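Local coordinates for plasma serine protease inhibitor (Homo sapiens, PDB 3DY0), which inhibits serine proteases in blood plasma and other body fluids in a heparin-dependent manner, trapping them through its reactive centre loop, at residues 171-176 against 317-322; 273-278 against 312-317. All coordinates share one frame; numbering follows the deposited sequence.

Interaction 1. Residues 171-176 against 317-322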
ATOM      1  N   ALA A 171      -3.448  15.338   0.365  1.00 10.65           N
ATOM      2  CA  ALA A 171      -3.734  16.184   1.509  1.00 11.99           C
ATOM      3  C   ALA A 171      -2.671  17.247   1.696  1.00 11.12           C
ATOM      4  O   ALA A 171      -1.511  17.054   1.340  1.00 10.87           O
ATOM      5  CB  ALA A 171      -3.832  15.333   2.764  1.00 12.78           C
ATOM      6  N   LYS A 172      -3.085  18.381   2.242  1.00 11.53           N
ATOM      7  CA  LYS A 172      -2.161  19.459   2.538  1.00 11.03           C
ATOM      8  C   LYS A 172      -1.703  19.205   3.961  1.00 10.64           C
ATOM      9  O   LYS A 172      -2.442  18.616   4.755  1.00 10.75           O
ATOM     10  CB  LYS A 172      -2.876  20.811   2.502  1.00 13.29           C
ATOM     11  CG  LYS A 172      -3.445  21.197   1.156  1.00 15.17           C
ATOM     12  CD  LYS A 172      -4.262  22.471   1.283  1.00 19.45           C
ATOM     13  CE  LYS A 172      -4.764  22.941  -0.075  1.00 23.30           C
ATOM     14  NZ  LYS A 172      -5.610  24.161   0.060  1.00 27.64           N
ATOM     15  N   TRP A 173      -0.488  19.630   4.288  1.00 10.10           N
ATOM     16  CA  TRP A 173      -0.014  19.482   5.660  1.00 10.39           C
ATOM     17  C   TRP A 173      -0.901  20.432   6.453  1.00 11.51           C
ATOM     18  O   TRP A 173      -1.391  21.417   5.902  1.00 13.17           O
ATOM     19  CB  TRP A 173       1.429  19.965   5.807  1.00 11.03           C
ATOM     20  CG  TRP A 173       2.451  19.143   5.107  1.00  9.07           C
ATOM     21  CD1 TRP A 173       3.287  19.554   4.111  1.00  9.76           C
ATOM     22  CD2 TRP A 173       2.785  17.777   5.376  1.00  9.38           C
ATOM     23  NE1 TRP A 173       4.122  18.528   3.741  1.00 10.73           N
ATOM     24  CE2 TRP A 173       3.834  17.424   4.500  1.00  9.62           C
ATOM     25  CE3 TRP A 173       2.297  16.815   6.272  1.00  8.54           C
ATOM     26  CZ2 TRP A 173       4.411  16.147   4.492  1.00 11.06           C
ATOM     27  CZ3 TRP A 173       2.872  15.543   6.266  1.00  8.90           C
ATOM     28  CH2 TRP A 173       3.915  15.224   5.378  1.00  9.52           C
ATOM     29  N   GLU A 174      -1.119  20.142   7.728  1.00 10.38           N
ATOM     30  CA  GLU A 174      -1.912  21.038   8.558  1.00 11.99           C
ATOM     31  C   GLU A 174      -1.156  22.369   8.572  1.00 11.96           C
ATOM     32  O   GLU A 174      -1.754  23.445   8.505  1.00 11.70           O
ATOM     33  CB  GLU A 174      -2.029  20.474   9.971  1.00 12.44           C
ATOM     34  CG  GLU A 174      -2.911  21.299  10.886  1.00 16.81           C
ATOM     35  CD  GLU A 174      -3.073  20.663  12.252  1.00 18.85           C
ATOM     36  OE1 GLU A 174      -2.055  20.482  12.948  1.00 23.03           O
ATOM     37  OE2 GLU A 174      -4.220  20.343  12.624  1.00 23.08           O
ATOM     38  N   THR A 175       0.167  22.275   8.660  1.00 11.57           N
ATOM     39  CA  THR A 175       1.049  23.436   8.645  1.00 11.57           C
ATOM     40  C   THR A 175       2.093  23.169   7.564  1.00 12.56           C
ATOM     41  O   THR A 175       2.884  22.234   7.676  1.00 11.88           O
ATOM     42  CB  THR A 175       1.763  23.624   9.992  1.00 12.17           C
ATOM     43  OG1 THR A 175       0.790  23.867  11.016  1.00 13.69           O
ATOM     44  CG2 THR A 175       2.738  24.796   9.918  1.00 12.44           C
ATOM     45  N   SER A 176       2.089  23.986   6.518  0.50 13.43           N
ATOM     46  CA  SER A 176       3.032  23.808   5.421  0.50 14.66           C
ATOM     47  C   SER A 176       4.456  24.202   5.789  0.50 15.95           C
ATOM     48  O   SER A 176       4.689  24.900   6.778  0.50 16.29           O
ATOM     49  CB  SER A 176       2.594  24.633   4.211  0.50 16.26           C
ATOM     50  OG  SER A 176       2.795  26.015   4.450  0.50 19.09           O
ATOM     51  N   VAL A 317       4.491   8.140  -4.343  1.00  8.38           N
ATOM     52  CA  VAL A 317       4.270   9.176  -3.344  1.00  9.15           C
ATOM     53  C   VAL A 317       5.102  10.406  -3.669  1.00  8.70           C
ATOM     54  O   VAL A 317       6.220  10.296  -4.171  1.00  8.77           O
ATOM     55  CB  VAL A 317       4.624   8.693  -1.910  1.00  7.26           C
ATOM     56  CG1 VAL A 317       6.107   8.394  -1.793  1.00  9.24           C
ATOM     57  CG2 VAL A 317       4.201   9.759  -0.892  1.00 10.15           C
ATOM     58  N   GLU A 318       4.526  11.574  -3.403  1.00  7.51           N
ATOM     59  CA  GLU A 318       5.191  12.853  -3.613  1.00  9.12           C
ATOM     60  C   GLU A 318       5.034  13.619  -2.310  1.00  8.63           C
ATOM     61  O   GLU A 318       3.917  13.805  -1.830  1.00  9.56           O
ATOM     62  CB  GLU A 318       4.516  13.650  -4.733  1.00 12.54           C
ATOM     63  CG  GLU A 318       4.450  12.937  -6.067  1.00 16.28           C
ATOM     64  CD  GLU A 318       3.558  13.650  -7.063  1.00 19.45           C
ATOM     65  OE1 GLU A 318       3.413  13.147  -8.197  1.00 22.06           O
ATOM     66  OE2 GLU A 318       2.999  14.714  -6.716  1.00 21.62           O
ATOM     67  N   VAL A 319       6.151  14.045  -1.736  1.00  8.31           N
ATOM     68  CA  VAL A 319       6.132  14.812  -0.497  1.00  8.04           C
ATOM     69  C   VAL A 319       6.826  16.136  -0.762  1.00  9.17           C
ATOM     70  O   VAL A 319       7.969  16.157  -1.219  1.00  9.97           O
ATOM     71  CB  VAL A 319       6.896  14.085   0.635  1.00  9.71           C
ATOM     72  CG1 VAL A 319       7.146  15.042   1.803  1.00 11.53           C
ATOM     73  CG2 VAL A 319       6.099  12.872   1.097  1.00 10.32           C
ATOM     74  N   ASP A 320       6.133  17.239  -0.501  1.00  8.56           N
ATOM     75  CA  ASP A 320       6.741  18.547  -0.691  1.00  9.52           C
ATOM     76  C   ASP A 320       6.313  19.527   0.393  1.00  9.83           C
ATOM     77  O   ASP A 320       5.736  19.130   1.403  1.00  9.88           O
ATOM     78  CB  ASP A 320       6.447  19.107  -2.091  1.00 10.15           C
ATOM     79  CG  ASP A 320       4.966  19.227  -2.395  1.00 12.14           C
ATOM     80  OD1 ASP A 320       4.144  19.278  -1.455  1.00 12.94           O
ATOM     81  OD2 ASP A 320       4.628  19.292  -3.600  1.00 15.62           O
ATOM     82  N   GLU A 321       6.603  20.806   0.191  1.00  9.44           N
ATOM     83  CA  GLU A 321       6.274  21.803   1.196  1.00  9.99           C
ATOM     84  C   GLU A 321       4.790  21.971   1.497  1.00 11.24           C
ATOM     85  O   GLU A 321       4.419  22.297   2.622  1.00 11.11           O
ATOM     86  CB  GLU A 321       6.873  23.161   0.804  1.00  9.92           C
ATOM     87  CG  GLU A 321       8.394  23.189   0.780  1.00 10.14           C
ATOM     88  CD  GLU A 321       8.985  22.809  -0.568  1.00 12.68           C
ATOM     89  OE1 GLU A 321       8.262  22.231  -1.408  1.00 14.86           O
ATOM     90  OE2 GLU A 321      10.186  23.086  -0.782  1.00 15.92           O
ATOM     91  N   SER A 322       3.940  21.736   0.502  0.50 11.47           N
ATOM     92  CA  SER A 322       2.501  21.900   0.687  0.50 12.28           C
ATOM     93  C   SER A 322       1.788  20.688   1.276  0.50 10.95           C
ATOM     94  O   SER A 322       0.803  20.840   1.998  0.50 11.51           O
ATOM     95  CB  SER A 322       1.838  22.271  -0.643  0.50 14.49           C
ATOM     96  OG  SER A 322       1.851  21.177  -1.539  0.50 17.90           O
TER

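Interaction 2. Residues 273-278 against 312-317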
ATOM      1  N   GLU A 273       8.746   5.493  -5.481  1.00 11.81           N
ATOM      2  CA  GLU A 273       7.723   4.573  -5.934  1.00 12.72           C
ATOM      3  C   GLU A 273       8.132   3.132  -5.741  1.00 12.44           C
ATOM      4  O   GLU A 273       9.296   2.820  -5.484  1.00 11.96           O
ATOM      5  CB  GLU A 273       7.412   4.817  -7.413  1.00 15.52           C
ATOM      6  CG  GLU A 273       8.595   4.626  -8.341  1.00 19.78           C
ATOM      7  CD  GLU A 273       8.226   4.846  -9.798  1.00 23.04           C
ATOM      8  OE1 GLU A 273       7.722   5.942 -10.125  1.00 27.82           O
ATOM      9  OE2 GLU A 273       8.439   3.925 -10.613  1.00 27.61           O
ATOM     10  N   GLY A 274       7.144   2.257  -5.856  1.00 10.35           N
ATOM     11  CA  GLY A 274       7.385   0.840  -5.723  1.00 10.56           C
ATOM     12  C   GLY A 274       6.598   0.118  -6.796  1.00 10.00           C
ATOM     13  O   GLY A 274       5.444   0.450  -7.060  1.00 10.76           O
ATOM     14  N   SER A 275       7.235  -0.865  -7.421  0.50 10.25           N
ATOM     15  CA  SER A 275       6.609  -1.661  -8.470  0.50 10.40           C
ATOM     16  C   SER A 275       6.916  -3.114  -8.142  0.50 10.29           C
ATOM     17  O   SER A 275       8.076  -3.524  -8.173  0.50 11.88           O
ATOM     18  CB  SER A 275       7.199  -1.294  -9.831  0.50 11.75           C
ATOM     19  OG  SER A 275       6.618  -2.070 -10.860  0.50 13.15           O
ATOM     20  N   TYR A 276       5.884  -3.891  -7.827  1.00  9.66           N
ATOM     21  CA  TYR A 276       6.088  -5.283  -7.459  1.00 10.24           C
ATOM     22  C   TYR A 276       5.236  -6.337  -8.140  1.00  9.97           C
ATOM     23  O   TYR A 276       4.106  -6.086  -8.548  1.00 11.02           O
ATOM     24  CB  TYR A 276       5.900  -5.440  -5.939  1.00  9.22           C
ATOM     25  CG  TYR A 276       6.585  -4.361  -5.133  1.00  9.57           C
ATOM     26  CD1 TYR A 276       5.880  -3.241  -4.683  1.00  7.54           C
ATOM     27  CD2 TYR A 276       7.954  -4.421  -4.885  1.00  9.43           C
ATOM     28  CE1 TYR A 276       6.534  -2.202  -4.009  1.00  9.99           C
ATOM     29  CE2 TYR A 276       8.613  -3.392  -4.220  1.00 10.34           C
ATOM     30  CZ  TYR A 276       7.898  -2.285  -3.786  1.00 11.21           C
ATOM     31  OH  TYR A 276       8.565  -1.260  -3.153  1.00 10.08           O
ATOM     32  N   GLN A 277       5.817  -7.525  -8.259  1.00 11.10           N
ATOM     33  CA  GLN A 277       5.121  -8.683  -8.805  1.00 10.59           C
ATOM     34  C   GLN A 277       4.913  -9.477  -7.525  1.00 10.02           C
ATOM     35  O   GLN A 277       5.757 -10.279  -7.118  1.00 12.48           O
ATOM     36  CB  GLN A 277       6.014  -9.440  -9.792  1.00 10.83           C
ATOM     37  CG  GLN A 277       6.333  -8.638 -11.046  1.00 13.32           C
ATOM     38  CD  GLN A 277       5.138  -8.448 -11.967  1.00 15.83           C
ATOM     39  OE1 GLN A 277       5.028  -7.427 -12.651  1.00 18.32           O
ATOM     40  NE2 GLN A 277       4.245  -9.436 -12.006  1.00 15.23           N
ATOM     41  N   LEU A 278       3.788  -9.218  -6.870  1.00  9.56           N
ATOM     42  CA  LEU A 278       3.486  -9.847  -5.598  1.00  9.11           C
ATOM     43  C   LEU A 278       3.381 -11.365  -5.606  1.00 10.57           C
ATOM     44  O   LEU A 278       3.539 -11.994  -4.564  1.00 12.52           O
ATOM     45  CB  LEU A 278       2.213  -9.227  -5.014  1.00 10.10           C
ATOM     46  CG  LEU A 278       2.331  -7.724  -4.724  1.00 10.93           C
ATOM     47  CD1 LEU A 278       0.987  -7.211  -4.236  1.00 11.65           C
ATOM     48  CD2 LEU A 278       3.413  -7.452  -3.681  1.00 11.91           C
ATOM     49  N   VAL A 312       0.107  -7.687  -9.688  0.50  9.80           N
ATOM     50  CA  VAL A 312       0.988  -6.535  -9.816  0.50  9.09           C
ATOM     51  C   VAL A 312       0.552  -5.373  -8.931  0.50  9.67           C
ATOM     52  O   VAL A 312      -0.638  -5.090  -8.800  0.50  9.95           O
ATOM     53  CB  VAL A 312       1.058  -6.058 -11.286  0.50 10.17           C
ATOM     54  CG1 VAL A 312       1.603  -7.177 -12.165  0.50 10.51           C
ATOM     55  CG2 VAL A 312      -0.316  -5.634 -11.767  0.50 11.57           C
ATOM     56  N   HIS A 313       1.527  -4.707  -8.318  1.00  8.56           N
ATOM     57  CA  HIS A 313       1.255  -3.569  -7.446  1.00  8.16           C
ATOM     58  C   HIS A 313       2.166  -2.418  -7.852  1.00  9.05           C
ATOM     59  O   HIS A 313       3.351  -2.621  -8.117  1.00 10.29           O
ATOM     60  CB  HIS A 313       1.531  -3.925  -5.976  1.00  8.28           C
ATOM     61  CG  HIS A 313       1.128  -2.851  -5.006  1.00  9.41           C
ATOM     62  ND1 HIS A 313      -0.188  -2.578  -4.703  1.00  8.34           N
ATOM     63  CD2 HIS A 313       1.868  -1.973  -4.288  1.00  7.54           C
ATOM     64  CE1 HIS A 313      -0.244  -1.579  -3.839  1.00  9.83           C
ATOM     65  NE2 HIS A 313       0.991  -1.192  -3.571  1.00  7.75           N
ATOM     66  N   LYS A 314       1.605  -1.217  -7.914  1.00  8.51           N
ATOM     67  CA  LYS A 314       2.376  -0.024  -8.240  1.00  8.05           C
ATOM     68  C   LYS A 314       1.906   1.035  -7.264  1.00  8.00           C
ATOM     69  O   LYS A 314       0.703   1.226  -7.085  1.00  8.10           O
ATOM     70  CB  LYS A 314       2.101   0.436  -9.673  1.00  9.99           C
ATOM     71  CG  LYS A 314       2.832   1.716 -10.068  1.00 15.43           C
ATOM     72  CD  LYS A 314       4.338   1.526 -10.050  1.00 19.79           C
ATOM     73  CE  LYS A 314       5.057   2.796 -10.495  1.00 20.64           C
ATOM     74  NZ  LYS A 314       4.658   3.196 -11.875  1.00 22.45           N
ATOM     75  N   ALA A 315       2.854   1.712  -6.626  1.00  7.61           N
ATOM     76  CA  ALA A 315       2.529   2.750  -5.657  1.00  7.63           C
ATOM     77  C   ALA A 315       3.509   3.906  -5.809  1.00  8.47           C
ATOM     78  O   ALA A 315       4.695   3.693  -6.053  1.00  8.97           O
ATOM     79  CB  ALA A 315       2.603   2.181  -4.248  1.00  8.95           C
ATOM     80  N   VAL A 316       3.009   5.129  -5.663  1.00  7.46           N
ATOM     81  CA  VAL A 316       3.854   6.311  -5.791  1.00  8.53           C
ATOM     82  C   VAL A 316       3.511   7.321  -4.709  1.00  8.76           C
ATOM     83  O   VAL A 316       2.386   7.346  -4.201  1.00  8.66           O
ATOM     84  CB  VAL A 316       3.677   7.008  -7.176  1.00  9.15           C
ATOM     85  CG1 VAL A 316       3.953   6.029  -8.305  1.00  9.53           C
ATOM     86  CG2 VAL A 316       2.275   7.587  -7.297  1.00 10.06           C
ATOM     87  N   VAL A 317       4.491   8.140  -4.343  1.00  8.38           N
ATOM     88  CA  VAL A 317       4.270   9.176  -3.344  1.00  9.15           C
ATOM     89  C   VAL A 317       5.102  10.406  -3.669  1.00  8.70           C
ATOM     90  O   VAL A 317       6.220  10.296  -4.171  1.00  8.77           O
ATOM     91  CB  VAL A 317       4.624   8.693  -1.910  1.00  7.26           C
ATOM     92  CG1 VAL A 317       6.107   8.394  -1.793  1.00  9.24           C
ATOM     93  CG2 VAL A 317       4.201   9.759  -0.892  1.00 10.15           C
TER
HETATM   94  O   HOH W   1       4.180  -2.828 -10.963  1.00 25.90           O

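Interaction 1. Residues 171-176 against 317-322
Trp173 packs its indole edge tightly against the turn 320-322. Its NE1 donates to Asp320 O at 2.9 Å; the bond is nearly collinear with the carbonyl (172°) and the acceptor lies in the ring plane. At the same edge CD1 lies 3.3 Å from Glu321 O, while CZ2 rests on Val319 CG1 at 4.0 Å, the side chains crossing at about a right angle. The backbone locks the base of the indole: Trp173 N donates to Ser322 O at 2.9 Å (165° at the hydrogen). With CG anti to the carbonyl carbon and beside the backbone N (chi1 -68°), the indole presents its NE1 edge to 320-322.

The solvent side is looser. Lys172 CA makes a CA-H...O contact with Ser322 O (3.3 Å), and CB nears the same oxygen before the extended chain leads away. Exposed Ser176 gives just its CB, 3.4 Å from Glu321 O, provisionally since it has two conformers.

The geometry matches the serpin breach, at the end of sheet A where loop insertion begins. Tyr223 stacks on the indole, Phe177 meets it edge-to-face, Arg325 pairs with Asp320, Thr182 bonds Glu321, and strand 323-335 runs between strands 159-172 and 307-319.

Interaction 2. Residues 273-278 against 312-317
Residues 273-277 and 312-317 form an antiparallel ladder in sheet A of the serpin fold; the short axes run at 178° to each other, 4.7 Å apart. Gly274 with Ala315 and Tyr276 with His313 are the hydrogen-bonded pairs, and each is closed by two backbone bonds, such as Tyr276 N to His313 O at 2.8 Å (170° at the hydrogen). Glu273 with Val316, Ser275 with Lys314 and Gln277 with Val312 are the non-hydrogen-bonded pairs between and beyond them.

On the face of Tyr276 and His313 the two rings approach edge to edge, Tyr276 CD1 and His313 CD2 being 4.2 Å apart. The phenol leans back along its own strand, placing Tyr276 OH 3.5 Å from Gly274 CA, a position open to it because glycine has no side chain. Leu278 CD1 packs on His313 CB at 3.8 Å. With CG anti to the backbone N (chi1 -174°), the imidazole of His313 is carried to where ND1 reaches Thr330 OG1 and NE2 the backbone N of Ser32. These two bonds fix the rotation of a buried ring.

The other face is more open. Lys314, bent at chi2 and chi4, passes CE over the carboxylate of Glu273, 3.6 Å from OE2, but NZ stays beyond salt-bridge range, so any attraction is probably modest. Glu273 CB and Val316 CG1 lie alongside at 3.8 Å. A water bridges the strands, donating to His313 O at 3.0 Å and bonding Ser275 OG, the latter provisionally because Ser275 has two conformers; the carbonyl thus has a second partner besides Tyr276 N.

Strand 323-335 flanks 312-317 on its other edge through backbone bonds to Ala327, Ala329 and Gly331. Strand 29-31 and helix 33-45 pack on the Tyr276-His313 face, where Phe30 N bonds Tyr276 OH.

In the fold
Both interactions use strand 307-319 and share Val317, yet their centres are 22 Å apart, so they sample different levels of one sheet. The centre of interaction 2 is about 8 Å from the centre of the chain, that of interaction 1 about 20 Å, at the sheet's end; along the sequence, interaction 2 is nested within the loop closed by interaction 1. In this cleaved inhibitor, strand 323-335, the inserted reactive centre loop, pairs with 307-319 beside interaction 2 and emerges from the turn of interaction 1. Neither contact includes Asn213, Lys249 or Lys253, which line the glycan pocket.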